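Local coordinates for putative OmpA family lipoprotein (Burkholderia cenocepacia, PDB 5LKW), which probably acts in the Tol-Pal system, which helps keep the outer membrane intact, and binds diaminopimelic acid of the kind found in peptidoglycan through this periplasmic OmpA-like domain, at residues L13-Y25 / W110-Q122. Numbering follows the deposited sequence.
With API (2,6-diaminopimelic acid), chain C.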
loop_
_atom_site.group_PDB
_atom_site.type_symbol
_atom_site.label_atom_id
_atom_site.label_comp_id
_atom_site.label_asym_id
_atom_site.label_seq_id
_atom_site.Cartn_x
_atom_site.Cartn_y
_atom_site.Cartn_z
ATOM N N LEU A 13 5.637 12.102 -4.167
ATOM C CA LEU A 13 5.881 10.714 -4.352
ATOM C C LEU A 13 6.616 10.076 -3.180
ATOM O O LEU A 13 6.640 8.868 -3.105
ATOM C CB LEU A 13 6.661 10.481 -5.651
ATOM C CG LEU A 13 5.972 10.115 -6.975
ATOM C CD1 LEU A 13 4.522 10.590 -7.112
ATOM C CD2 LEU A 13 6.803 10.691 -8.098
ATOM N N ALA A 14 7.190 10.868 -2.262
ATOM C CA ALA A 14 7.893 10.302 -1.106
ATOM C C ALA A 14 6.906 9.649 -0.160
ATOM O O ALA A 14 7.303 8.934 0.729
ATOM C CB ALA A 14 8.715 11.362 -0.332
ATOM N N LYS A 15 5.629 9.955 -0.303
ATOM C CA LYS A 15 4.648 9.374 0.607
ATOM C C LYS A 15 4.176 8.079 -0.042
ATOM O O LYS A 15 3.563 8.099 -1.120
ATOM C CB LYS A 15 3.496 10.339 0.942
ATOM C CG LYS A 15 2.752 9.928 2.279
ATOM C CD LYS A 15 1.237 10.070 2.163
ATOM C CE LYS A 15 0.498 9.701 3.453
ATOM N NZ LYS A 15 0.223 8.265 3.788
ATOM N N ARG A 16 4.480 6.966 0.616
ATOM C CA ARG A 16 4.308 5.632 0.049
ATOM C C ARG A 16 3.465 4.653 0.861
ATOM O O ARG A 16 3.441 3.464 0.559
ATOM C CB ARG A 16 5.686 5.026 -0.302
ATOM C CG ARG A 16 6.178 5.670 -1.558
ATOM C CD ARG A 16 7.561 5.293 -2.031
ATOM N NE ARG A 16 8.199 6.476 -2.668
ATOM C CZ ARG A 16 9.433 6.475 -3.179
ATOM N NH1 ARG A 16 10.153 5.367 -3.159
ATOM N NH2 ARG A 16 9.957 7.585 -3.702
ATOM N N SER A 17 2.751 5.134 1.873
ATOM C CA SER A 17 1.936 4.238 2.669
ATOM C C SER A 17 0.463 4.709 2.627
ATOM O O SER A 17 0.203 5.919 2.686
ATOM C CB SER A 17 2.455 4.258 4.103
ATOM O OG SER A 17 3.723 3.627 4.245
ATOM N N ILE A 18 -0.471 3.760 2.553
ATOM C CA ILE A 18 -1.917 3.982 2.652
ATOM C C ILE A 18 -2.331 3.260 3.941
ATOM O O ILE A 18 -2.030 2.116 4.116
ATOM C CB ILE A 18 -2.712 3.387 1.435
ATOM C CG1 ILE A 18 -2.394 4.110 0.133
ATOM C CG2 ILE A 18 -4.207 3.487 1.649
ATOM C CD1 ILE A 18 -0.982 3.930 -0.334
ATOM N N TYR A 19 -3.032 3.947 4.827
ATOM C CA TYR A 19 -3.556 3.359 6.065
ATOM C C TYR A 19 -5.051 3.067 6.052
ATOM O O TYR A 19 -5.835 3.722 5.329
ATOM C CB TYR A 19 -3.274 4.327 7.191
ATOM C CG TYR A 19 -1.788 4.503 7.411
ATOM C CD1 TYR A 19 -1.090 3.712 8.385
ATOM C CD2 TYR A 19 -1.080 5.423 6.644
ATOM C CE1 TYR A 19 0.275 3.920 8.651
ATOM C CE2 TYR A 19 0.307 5.658 6.891
ATOM C CZ TYR A 19 0.969 4.912 7.898
ATOM O OH TYR A 19 2.339 5.150 8.082
ATOM N N PHE A 20 -5.438 2.062 6.836
ATOM C CA PHE A 20 -6.775 1.517 6.803
ATOM C C PHE A 20 -7.433 1.501 8.205
ATOM O O PHE A 20 -6.764 1.370 9.238
ATOM C CB PHE A 20 -6.748 0.061 6.229
ATOM C CG PHE A 20 -6.302 -0.020 4.792
ATOM C CD1 PHE A 20 -7.234 -0.020 3.734
ATOM C CD2 PHE A 20 -4.931 -0.112 4.498
ATOM C CE1 PHE A 20 -6.759 -0.097 2.334
ATOM C CE2 PHE A 20 -4.473 -0.194 3.219
ATOM C CZ PHE A 20 -5.382 -0.134 2.109
ATOM N N ASP A 21 -8.759 1.582 8.229
ATOM C CA ASP A 21 -9.504 1.366 9.453
ATOM C C ASP A 21 -9.495 -0.104 9.884
ATOM O O ASP A 21 -9.165 -1.013 9.112
ATOM C CB ASP A 21 -10.947 1.829 9.274
ATOM C CG ASP A 21 -11.047 3.310 9.253
ATOM O OD1 ASP A 21 -10.016 3.978 9.530
ATOM O OD2 ASP A 21 -12.147 3.770 8.970
ATOM N N PHE A 22 -9.897 -0.313 11.127
ATOM C CA PHE A 22 -9.889 -1.613 11.724
ATOM C C PHE A 22 -10.710 -2.535 10.841
ATOM O O PHE A 22 -11.851 -2.209 10.499
ATOM C CB PHE A 22 -10.468 -1.456 13.138
ATOM C CG PHE A 22 -11.301 -2.594 13.611
ATOM C CD1 PHE A 22 -10.734 -3.611 14.385
ATOM C CD2 PHE A 22 -12.694 -2.599 13.376
ATOM C CE1 PHE A 22 -11.538 -4.670 14.876
ATOM C CE2 PHE A 22 -13.495 -3.634 13.837
ATOM C CZ PHE A 22 -12.919 -4.685 14.586
ATOM N N ASP A 23 -10.121 -3.661 10.447
ATOM C CA ASP A 23 -10.836 -4.637 9.682
ATOM C C ASP A 23 -11.245 -4.107 8.286
ATOM O O ASP A 23 -12.032 -4.732 7.571
ATOM C CB ASP A 23 -12.083 -5.043 10.486
ATOM C CG ASP A 23 -12.212 -6.508 10.675
ATOM O OD1 ASP A 23 -11.383 -7.285 10.103
ATOM O OD2 ASP A 23 -13.149 -6.878 11.438
ATOM N N SER A 24 -10.693 -2.992 7.846
ATOM C CA SER A 24 -11.090 -2.517 6.535
ATOM C C SER A 24 -10.002 -2.628 5.476
ATOM O O SER A 24 -8.806 -2.466 5.752
ATOM C CB SER A 24 -11.644 -1.097 6.651
ATOM O OG SER A 24 -11.786 -0.429 5.391
ATOM N N TYR A 25 -10.430 -2.927 4.255
ATOM C CA TYR A 25 -9.599 -2.674 3.092
ATOM C C TYR A 25 -10.081 -1.564 2.189
ATOM O O TYR A 25 -9.647 -1.536 1.048
ATOM C CB TYR A 25 -9.307 -3.953 2.296
ATOM C CG TYR A 25 -10.542 -4.697 1.855
ATOM C CD1 TYR A 25 -11.120 -4.455 0.613
ATOM C CD2 TYR A 25 -11.120 -5.652 2.677
ATOM C CE1 TYR A 25 -12.285 -5.134 0.205
ATOM C CE2 TYR A 25 -12.263 -6.335 2.287
ATOM C CZ TYR A 25 -12.843 -6.083 1.042
ATOM O OH TYR A 25 -13.973 -6.786 0.662
ATOM N N TRP A 110 -1.133 -0.563 16.478
ATOM C CA TRP A 110 -1.994 -1.276 15.556
ATOM C C TRP A 110 -2.322 -0.441 14.311
ATOM O O TRP A 110 -2.362 -0.985 13.198
ATOM C CB TRP A 110 -3.286 -1.681 16.230
ATOM C CG TRP A 110 -3.047 -2.700 17.379
ATOM C CD1 TRP A 110 -2.000 -3.558 17.506
ATOM C CD2 TRP A 110 -3.867 -2.900 18.553
ATOM N NE1 TRP A 110 -2.131 -4.319 18.644
ATOM C CE2 TRP A 110 -3.253 -3.932 19.320
ATOM C CE3 TRP A 110 -5.067 -2.330 19.012
ATOM C CZ2 TRP A 110 -3.771 -4.377 20.568
ATOM C CZ3 TRP A 110 -5.597 -2.785 20.250
ATOM C CH2 TRP A 110 -4.960 -3.820 20.990
ATOM N N ALA A 111 -2.616 0.849 14.526
ATOM C CA ALA A 111 -3.042 1.728 13.432
ATOM C C ALA A 111 -1.926 1.913 12.418
ATOM O O ALA A 111 -2.178 2.018 11.197
ATOM C CB ALA A 111 -3.564 3.096 13.970
ATOM N N GLN A 112 -0.694 1.948 12.924
ATOM C CA GLN A 112 0.496 2.090 12.103
ATOM C C GLN A 112 0.741 0.858 11.223
ATOM O O GLN A 112 1.481 0.956 10.259
ATOM C CB GLN A 112 1.684 2.290 13.029
ATOM C CG GLN A 112 1.606 3.696 13.800
ATOM C CD GLN A 112 2.752 3.918 14.785
ATOM O OE1 GLN A 112 3.940 3.912 14.385
ATOM N NE2 GLN A 112 2.412 4.075 16.102
ATOM N N ASN A 113 0.192 -0.304 11.628
ATOM C CA ASN A 113 0.432 -1.550 10.954
ATOM C C ASN A 113 -0.650 -1.951 9.992
ATOM O O ASN A 113 -0.425 -2.929 9.274
ATOM C CB ASN A 113 0.745 -2.739 11.919
ATOM C CG ASN A 113 1.990 -2.473 12.809
ATOM O OD1 ASN A 113 2.916 -1.737 12.433
ATOM N ND2 ASN A 113 1.974 -3.036 14.012
ATOM N N ARG A 114 -1.818 -1.257 10.004
ATOM C CA ARG A 114 -2.955 -1.518 9.076
ATOM C C ARG A 114 -2.682 -0.651 7.872
ATOM O O ARG A 114 -3.127 0.479 7.824
ATOM C CB ARG A 114 -4.264 -1.077 9.700
ATOM C CG ARG A 114 -4.706 -1.930 10.928
ATOM C CD ARG A 114 -6.183 -1.616 11.269
ATOM N NE ARG A 114 -6.439 -0.232 11.701
ATOM C CZ ARG A 114 -6.228 0.240 12.933
ATOM N NH1 ARG A 114 -5.747 -0.586 13.881
ATOM N NH2 ARG A 114 -6.555 1.541 13.237
ATOM N N ARG A 115 -1.832 -1.150 6.989
ATOM C CA ARG A 115 -1.062 -0.305 6.094
ATOM C C ARG A 115 -0.714 -1.054 4.834
ATOM O O ARG A 115 -0.461 -2.281 4.869
ATOM C CB ARG A 115 0.265 0.125 6.768
ATOM C CG ARG A 115 0.984 1.355 6.140
ATOM C CD ARG A 115 2.363 1.689 6.895
ATOM N NE ARG A 115 3.269 0.588 6.598
ATOM C CZ ARG A 115 3.536 -0.457 7.371
ATOM N NH1 ARG A 115 3.060 -0.563 8.627
ATOM N NH2 ARG A 115 4.289 -1.436 6.859
ATOM N N ALA A 116 -0.653 -0.309 3.724
ATOM C CA ALA A 116 -0.140 -0.863 2.453
ATOM C C ALA A 116 0.935 0.033 1.947
ATOM O O ALA A 116 0.712 1.256 1.891
ATOM C CB ALA A 116 -1.302 -0.978 1.364
ATOM N N ASP A 117 2.096 -0.559 1.582
ATOM C CA ASP A 117 3.228 0.199 1.074
ATOM C C ASP A 117 3.473 -0.066 -0.416
ATOM O O ASP A 117 3.484 -1.235 -0.865
ATOM C CB ASP A 117 4.555 -0.153 1.812
ATOM C CG ASP A 117 4.470 0.001 3.323
ATOM O OD1 ASP A 117 3.891 1.012 3.813
ATOM O OD2 ASP A 117 5.038 -0.893 4.018
ATOM N N LEU A 118 3.818 1.029 -1.108
ATOM C CA LEU A 118 4.258 1.002 -2.495
ATOM C C LEU A 118 5.743 0.810 -2.421
ATOM O O LEU A 118 6.457 1.716 -1.974
ATOM C CB LEU A 118 3.896 2.332 -3.199
ATOM C CG LEU A 118 2.433 2.636 -3.628
ATOM C CD1 LEU A 118 1.527 2.777 -2.519
ATOM C CD2 LEU A 118 2.353 3.968 -4.365
ATOM N N VAL A 119 6.224 -0.370 -2.834
ATOM C CA VAL A 119 7.678 -0.631 -2.744
ATOM C C VAL A 119 8.262 -0.679 -4.180
ATOM O O VAL A 119 8.046 -1.621 -4.942
ATOM C CB VAL A 119 7.972 -1.906 -1.937
ATOM C CG1 VAL A 119 9.497 -2.070 -1.692
ATOM C CG2 VAL A 119 7.115 -1.946 -0.576
ATOM N N TYR A 120 8.970 0.374 -4.542
ATOM C CA TYR A 120 9.330 0.578 -5.932
ATOM C C TYR A 120 10.567 -0.243 -6.156
ATOM O O TYR A 120 11.513 -0.154 -5.353
ATOM C CB TYR A 120 9.561 2.054 -6.194
ATOM C CG TYR A 120 8.296 2.810 -6.586
ATOM C CD1 TYR A 120 7.781 2.703 -7.892
ATOM C CD2 TYR A 120 7.609 3.627 -5.662
ATOM C CE1 TYR A 120 6.635 3.385 -8.278
ATOM C CE2 TYR A 120 6.461 4.341 -6.034
ATOM C CZ TYR A 120 5.972 4.215 -7.375
ATOM O OH TYR A 120 4.848 4.895 -7.856
ATOM N N GLN A 121 10.506 -1.085 -7.197
ATOM C CA GLN A 121 11.566 -2.053 -7.556
ATOM C C GLN A 121 12.772 -1.393 -8.219
ATOM O O GLN A 121 12.629 -0.433 -8.999
ATOM C CB GLN A 121 11.046 -3.173 -8.504
ATOM C CG GLN A 121 10.031 -4.145 -7.889
ATOM C CD GLN A 121 10.409 -4.536 -6.466
ATOM O OE1 GLN A 121 9.992 -3.878 -5.508
ATOM N NE2 GLN A 121 11.220 -5.599 -6.320
ATOM N N GLN A 122 13.951 -1.954 -7.909
ATOM C CA GLN A 122 15.213 -1.629 -8.574
ATOM C C GLN A 122 15.077 -1.756 -10.104
ATOM O O GLN A 122 15.080 -0.757 -10.825
ATOM C CB GLN A 122 16.301 -2.553 -8.021
ATOM C CG GLN A 122 17.352 -3.019 -9.000
ATOM C CD GLN A 122 18.748 -2.929 -8.397
ATOM O OE1 GLN A 122 18.955 -3.239 -7.220
ATOM N NE2 GLN A 122 19.708 -2.479 -9.201
HETATM C C API C . -6.716 -5.263 10.951
HETATM C CA API C . -7.192 -6.413 11.806
HETATM C C3 API C . -8.024 -6.088 13.047
HETATM C C4 API C . -8.399 -7.413 13.742
HETATM C C5 API C . -9.895 -7.575 14.071
HETATM C C6 API C . -10.280 -8.970 14.599
HETATM O O API C . -5.526 -5.293 10.665
HETATM O OXT API C . -7.424 -4.326 10.518
HETATM N N API C . -5.978 -7.082 12.269
HETATM O O HOH W 1 9.405 2.402 -2.615
HETATM O O HOH W 2 3.274 3.282 9.800
HETATM O O HOH W 3 -4.426 2.873 10.118
HETATM O O HOH W 4 -7.860 3.382 11.691
#
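Tyr19 lies alongside the aliphatic part of Arg115, whose CG sits over one face of the ring, 3.9 Å from its centroid, a CH-pi contact. The arginine CG stands anti to the backbone N (chi1 -162°) and the chain then bends at chi3 (68°), bringing the guanidinium to Asp117 on the same side of the sheet. There NE and NH2 of Arg115 form a paired salt bridge to Asp117, NE to OD1 and NH2 to OD2, both from the syn side, while Arg115 NH1 reaches Gln112 O at 2.7 Å, in the carbonyl plane and on a lone pair. Asp117 OD1 also accepts from Ser17 OG, which meets it at 2.7 Å nearly along the C-O axis; a small hydroxyl suits this spot, since OD1 can take it as a second donor beside the NE of Arg115. A water joins Tyr19 OH to Gln112 O at the ring's edge.

The other face is apolar and buried under helices 32-44 and 62-82: Ile18 CD1 meets Leu118 CD1 at 3.5 Å, and the short Ala116 admits the edge of the Phe20 ring, Phe20 CE2 to Ala116 CB 3.8 Å. Between the two faces, Ile18 and Ala116 form an antiparallel hydrogen-bonded pair, with Leu118 N to Arg16 O continuing the ladder.

Beyond the strand, Arg114 NE donates to Phe20 O at 3.0 Å, the acceptor near the guanidinium plane, while NH1 pairs with Asp57. This fixes the arginine against the type II turn Asp21-Ser24. Arg114 CD then lies 3.1 Å from API OXT, the carboxylate oxygen that Asp23 N bonds at 2.8 Å. Phe22 CE1 lies near the ligand's C5. Edge strand 17-19 against central strand 115-120 is thus the first step of the 1-4-2-3 sheet of the OmpA-like fold, and the turn that follows strand 17-19, together with Arg114 just ahead of strand 115-120, forms part of the diaminopimelate pocket.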